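Local coordinates for lectin CEL-I, N-acetyl-D-galactosamine-specific C-type (Cucumaria echinata, PDB 4WQQ), which binds N-acetylgalactosamine and galactose in its natural form through calcium, and in this engineered form holds mannose at a calcium-containing site, at residues A[14-28]-A[128-140]. The protein carries 3 engineered substitutions. Numbering follows the deposited sequence.
Sequences HCYRFFNTLTTWENA and AAAQAKYMCKLTF
Arg17 and Cys136 trade two backbone hydrogen bonds, one from Cys136 N to Arg17 O (2.8 Å), in the antiparallel pairing of strands 14-23 and 132-140 that joins the two ends of the C-type lectin domain. Between the Phe19–Tyr134 and Thr23–Ala132 pairs the register slips by two, a beta bulge. There the Lys133 chain folds twice, at CB–CG and CD–CE, bringing NZ to Asn20 OD1 (2.9 Å), nearly in line with the side-chain carbonyl; the same NZ makes a salt bridge to Asp66 and a hydrogen bond to Gln68.

Tyr134 is clamped on both ring faces: its CG lies between the backbone N and the carbonyl carbon (chi1 65°), which lays the ring between Phe19 CB, 3.6 Å from its centroid, and Ala28 CB. The Phe19 ring, nearly parallel but slid aside, lies obliquely beside SG of Cys136, disulfide-bonded to Cys32. Lys137 CE sits over the His14 ring, 3.5 Å from its centroid, while His14 ND1 donates in its ring plane to Leu138 O (2.8 Å).

Waters join Trp25 N to Ala130 O and Glu26 N to Ala128 O. Helix 52-65 packs on Tyr16, Phe18 and Met135; strands 42-46 and 71-77 pair with strand 132-140.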
# COMPACT_ATOMS: atom_id res chain seq x y z
N HIS A 14 7.61 1.12 5.54
CA HIS A 14 7.58 -0.21 4.87
C HIS A 14 6.57 -1.09 5.55
O HIS A 14 6.08 -0.75 6.64
CB HIS A 14 8.98 -0.93 4.86
CG HIS A 14 10.02 -0.23 4.08
ND1 HIS A 14 10.09 -0.26 2.71
CD2 HIS A 14 11.10 0.46 4.50
CE1 HIS A 14 11.14 0.45 2.30
NE2 HIS A 14 11.74 0.93 3.38
N CYS A 15 6.19 -2.17 4.86
CA CYS A 15 5.42 -3.23 5.41
C CYS A 15 6.19 -4.52 5.27
O CYS A 15 7.00 -4.65 4.35
CB CYS A 15 4.04 -3.40 4.75
SG CYS A 15 3.07 -1.88 4.63
N TYR A 16 5.98 -5.41 6.20
CA TYR A 16 6.72 -6.67 6.31
C TYR A 16 5.74 -7.84 6.50
O TYR A 16 4.67 -7.72 7.14
CB TYR A 16 7.77 -6.63 7.48
CG TYR A 16 8.77 -5.53 7.35
CD1 TYR A 16 8.46 -4.26 7.77
CD2 TYR A 16 10.02 -5.75 6.87
CE1 TYR A 16 9.37 -3.22 7.63
CE2 TYR A 16 10.97 -4.73 6.76
CZ TYR A 16 10.63 -3.47 7.13
OH TYR A 16 11.50 -2.38 7.05
N ARG A 17 6.09 -9.02 5.97
CA ARG A 17 5.33 -10.21 6.17
C ARG A 17 6.23 -11.43 6.25
O ARG A 17 7.00 -11.71 5.34
CB ARG A 17 4.29 -10.42 5.09
CG ARG A 17 3.32 -11.57 5.35
CD ARG A 17 2.10 -11.43 4.46
NE ARG A 17 1.26 -12.61 4.57
CZ ARG A 17 0.19 -12.84 3.82
NH1 ARG A 17 -0.17 -11.98 2.88
NH2 ARG A 17 -0.48 -13.99 4.00
N PHE A 18 6.11 -12.15 7.36
CA PHE A 18 6.80 -13.37 7.56
C PHE A 18 6.00 -14.58 7.14
O PHE A 18 4.81 -14.69 7.46
CB PHE A 18 7.16 -13.49 9.05
CG PHE A 18 7.75 -14.82 9.40
CD1 PHE A 18 8.96 -15.20 8.85
CD2 PHE A 18 7.07 -15.73 10.24
CE1 PHE A 18 9.53 -16.42 9.10
CE2 PHE A 18 7.64 -16.96 10.51
CZ PHE A 18 8.84 -17.34 9.94
N PHE A 19 6.66 -15.46 6.37
CA PHE A 19 6.16 -16.71 5.93
C PHE A 19 6.89 -17.87 6.57
O PHE A 19 8.05 -18.15 6.34
CB PHE A 19 6.25 -16.82 4.42
CG PHE A 19 5.32 -15.88 3.72
CD1 PHE A 19 4.00 -16.22 3.48
CD2 PHE A 19 5.75 -14.61 3.37
CE1 PHE A 19 3.13 -15.34 2.85
CE2 PHE A 19 4.87 -13.74 2.77
CZ PHE A 19 3.57 -14.10 2.51
N ASN A 20 6.15 -18.58 7.40
CA ASN A 20 6.70 -19.65 8.23
C ASN A 20 6.68 -20.98 7.49
O ASN A 20 6.07 -21.94 7.90
CB ASN A 20 5.96 -19.71 9.54
CG ASN A 20 6.70 -20.50 10.59
OD1 ASN A 20 7.85 -20.82 10.46
ND2 ASN A 20 6.03 -20.77 11.68
N THR A 21 7.38 -20.98 6.36
CA THR A 21 7.44 -22.09 5.42
C THR A 21 8.84 -22.24 4.98
O THR A 21 9.50 -21.27 4.49
CB THR A 21 6.51 -21.79 4.19
OG1 THR A 21 5.13 -21.77 4.62
CG2 THR A 21 6.65 -22.83 3.09
N LEU A 22 9.35 -23.44 5.16
CA LEU A 22 10.68 -23.73 4.71
C LEU A 22 10.74 -23.84 3.18
O LEU A 22 9.94 -24.59 2.54
CB LEU A 22 11.11 -25.08 5.34
CG LEU A 22 12.10 -25.28 6.48
CD1 LEU A 22 12.72 -26.68 6.28
CD2 LEU A 22 13.24 -24.31 6.53
N THR A 23 11.68 -23.14 2.54
CA THR A 23 11.82 -23.19 1.11
C THR A 23 13.28 -22.74 0.72
O THR A 23 14.08 -22.34 1.54
CB THR A 23 10.68 -22.38 0.35
OG1 THR A 23 10.65 -22.78 -1.02
CG2 THR A 23 10.91 -20.85 0.42
N THR A 24 13.58 -22.85 -0.56
CA THR A 24 14.82 -22.40 -1.13
C THR A 24 14.82 -20.86 -1.26
O THR A 24 13.77 -20.25 -1.28
CB THR A 24 15.06 -22.99 -2.50
OG1 THR A 24 13.97 -22.62 -3.38
CG2 THR A 24 15.16 -24.52 -2.44
N TRP A 25 15.99 -20.29 -1.37
CA TRP A 25 16.10 -18.86 -1.54
C TRP A 25 15.39 -18.43 -2.84
O TRP A 25 14.65 -17.45 -2.84
CB TRP A 25 17.53 -18.39 -1.57
CG TRP A 25 17.72 -16.90 -1.63
CD1 TRP A 25 17.90 -16.05 -0.58
CD2 TRP A 25 17.78 -16.08 -2.80
NE1 TRP A 25 18.04 -14.78 -1.02
CE2 TRP A 25 17.99 -14.77 -2.38
CE3 TRP A 25 17.69 -16.33 -4.16
CZ2 TRP A 25 18.13 -13.71 -3.30
CZ3 TRP A 25 17.86 -15.28 -5.05
CH2 TRP A 25 18.08 -14.01 -4.63
N GLU A 26 15.62 -19.19 -3.91
CA GLU A 26 15.04 -18.86 -5.22
C GLU A 26 13.53 -18.89 -5.12
O GLU A 26 12.85 -17.97 -5.61
CB GLU A 26 15.52 -19.89 -6.24
CG GLU A 26 15.96 -19.24 -7.53
CD GLU A 26 14.90 -19.30 -8.59
OE1 GLU A 26 15.13 -20.05 -9.59
OE2 GLU A 26 13.86 -18.61 -8.41
N ASN A 27 12.95 -19.88 -4.46
CA ASN A 27 11.51 -19.91 -4.39
C ASN A 27 10.96 -18.86 -3.42
O ASN A 27 9.95 -18.26 -3.68
CB ASN A 27 11.01 -21.27 -3.99
CG ASN A 27 9.50 -21.32 -3.95
OD1 ASN A 27 8.83 -21.11 -4.99
ND2 ASN A 27 8.97 -21.54 -2.80
N ALA A 28 11.69 -18.58 -2.31
CA ALA A 28 11.29 -17.48 -1.44
C ALA A 28 11.26 -16.12 -2.22
O ALA A 28 10.37 -15.30 -2.03
CB ALA A 28 12.20 -17.43 -0.25
N ALA A 128 22.20 -22.76 -2.80
CA ALA A 128 20.92 -22.79 -3.50
C ALA A 128 20.05 -23.95 -3.18
O ALA A 128 18.86 -23.98 -3.55
CB ALA A 128 21.23 -22.74 -5.02
N ALA A 129 20.61 -24.95 -2.53
CA ALA A 129 19.84 -26.10 -2.09
C ALA A 129 19.38 -26.01 -0.66
O ALA A 129 18.54 -26.74 -0.26
CB ALA A 129 20.66 -27.37 -2.29
N ALA A 130 19.98 -25.11 0.14
CA ALA A 130 19.56 -24.90 1.51
C ALA A 130 18.13 -24.41 1.57
O ALA A 130 17.57 -23.89 0.59
CB ALA A 130 20.51 -23.90 2.13
N GLN A 131 17.51 -24.65 2.71
CA GLN A 131 16.16 -24.18 2.91
C GLN A 131 16.09 -23.38 4.21
O GLN A 131 16.85 -23.62 5.12
CB GLN A 131 15.15 -25.33 2.90
CG GLN A 131 15.18 -26.09 1.57
CD GLN A 131 13.91 -26.76 1.10
OE1 GLN A 131 13.94 -27.55 0.13
NE2 GLN A 131 12.82 -26.50 1.73
N ALA A 132 15.14 -22.43 4.26
CA ALA A 132 14.95 -21.52 5.33
C ALA A 132 13.57 -20.93 5.25
O ALA A 132 12.91 -21.09 4.22
CB ALA A 132 15.99 -20.39 5.36
N LYS A 133 13.17 -20.24 6.33
CA LYS A 133 11.93 -19.47 6.37
C LYS A 133 12.17 -18.18 5.56
O LYS A 133 13.30 -17.98 5.13
CB LYS A 133 11.50 -19.19 7.80
CG LYS A 133 11.49 -20.41 8.67
CD LYS A 133 10.52 -21.49 8.23
CE LYS A 133 10.63 -22.74 9.18
NZ LYS A 133 10.23 -22.39 10.58
N TYR A 134 11.16 -17.35 5.34
CA TYR A 134 11.44 -16.10 4.61
C TYR A 134 10.54 -14.96 5.04
O TYR A 134 9.52 -15.15 5.63
CB TYR A 134 11.44 -16.32 3.09
CG TYR A 134 10.11 -16.72 2.52
CD1 TYR A 134 9.68 -18.03 2.53
CD2 TYR A 134 9.28 -15.76 1.87
CE1 TYR A 134 8.49 -18.36 1.96
CE2 TYR A 134 8.10 -16.08 1.31
CZ TYR A 134 7.68 -17.38 1.35
OH TYR A 134 6.46 -17.78 0.78
N MET A 135 11.01 -13.79 4.74
CA MET A 135 10.31 -12.57 5.06
C MET A 135 10.27 -11.66 3.81
O MET A 135 11.30 -11.41 3.17
CB MET A 135 11.16 -11.88 6.10
CG MET A 135 10.79 -10.49 6.50
SD MET A 135 9.68 -10.45 7.88
CE MET A 135 10.44 -11.42 9.26
N CYS A 136 9.10 -11.10 3.56
CA CYS A 136 8.95 -10.14 2.49
C CYS A 136 8.78 -8.72 3.01
O CYS A 136 8.44 -8.52 4.19
CB CYS A 136 7.74 -10.48 1.63
SG CYS A 136 7.68 -12.23 1.09
N LYS A 137 9.02 -7.78 2.14
CA LYS A 137 8.99 -6.34 2.50
C LYS A 137 8.37 -5.66 1.33
O LYS A 137 8.72 -5.95 0.19
CB LYS A 137 10.42 -5.87 2.71
CG LYS A 137 10.70 -4.42 2.94
CD LYS A 137 12.21 -4.20 3.25
CE LYS A 137 12.58 -2.74 3.13
NZ LYS A 137 13.96 -2.42 3.53
N LEU A 138 7.49 -4.69 1.62
CA LEU A 138 7.01 -3.75 0.63
C LEU A 138 7.82 -2.48 0.56
O LEU A 138 8.12 -1.88 1.60
CB LEU A 138 5.58 -3.41 0.92
CG LEU A 138 4.63 -4.60 0.97
CD1 LEU A 138 3.26 -4.05 1.13
CD2 LEU A 138 4.66 -5.57 -0.23
N THR A 139 8.11 -2.05 -0.67
CA THR A 139 8.76 -0.78 -0.92
C THR A 139 7.84 0.04 -1.86
O THR A 139 7.45 -0.42 -2.94
CB THR A 139 10.18 -0.96 -1.55
OG1 THR A 139 10.99 -1.72 -0.64
CG2 THR A 139 10.88 0.38 -1.82
N PHE A 140 7.52 1.26 -1.45
CA PHE A 140 6.69 2.17 -2.22
C PHE A 140 7.54 3.01 -3.07
O PHE A 140 8.09 4.01 -2.64
CB PHE A 140 5.80 2.93 -1.30
CG PHE A 140 5.03 2.01 -0.39
CD1 PHE A 140 3.93 1.33 -0.85
CD2 PHE A 140 5.44 1.80 0.91
CE1 PHE A 140 3.27 0.46 -0.00
CE2 PHE A 140 4.80 0.90 1.73
CZ PHE A 140 3.71 0.23 1.30
O HOH W 1 18.35 -22.03 -1.30
O HOH W 2 17.56 -21.29 -4.21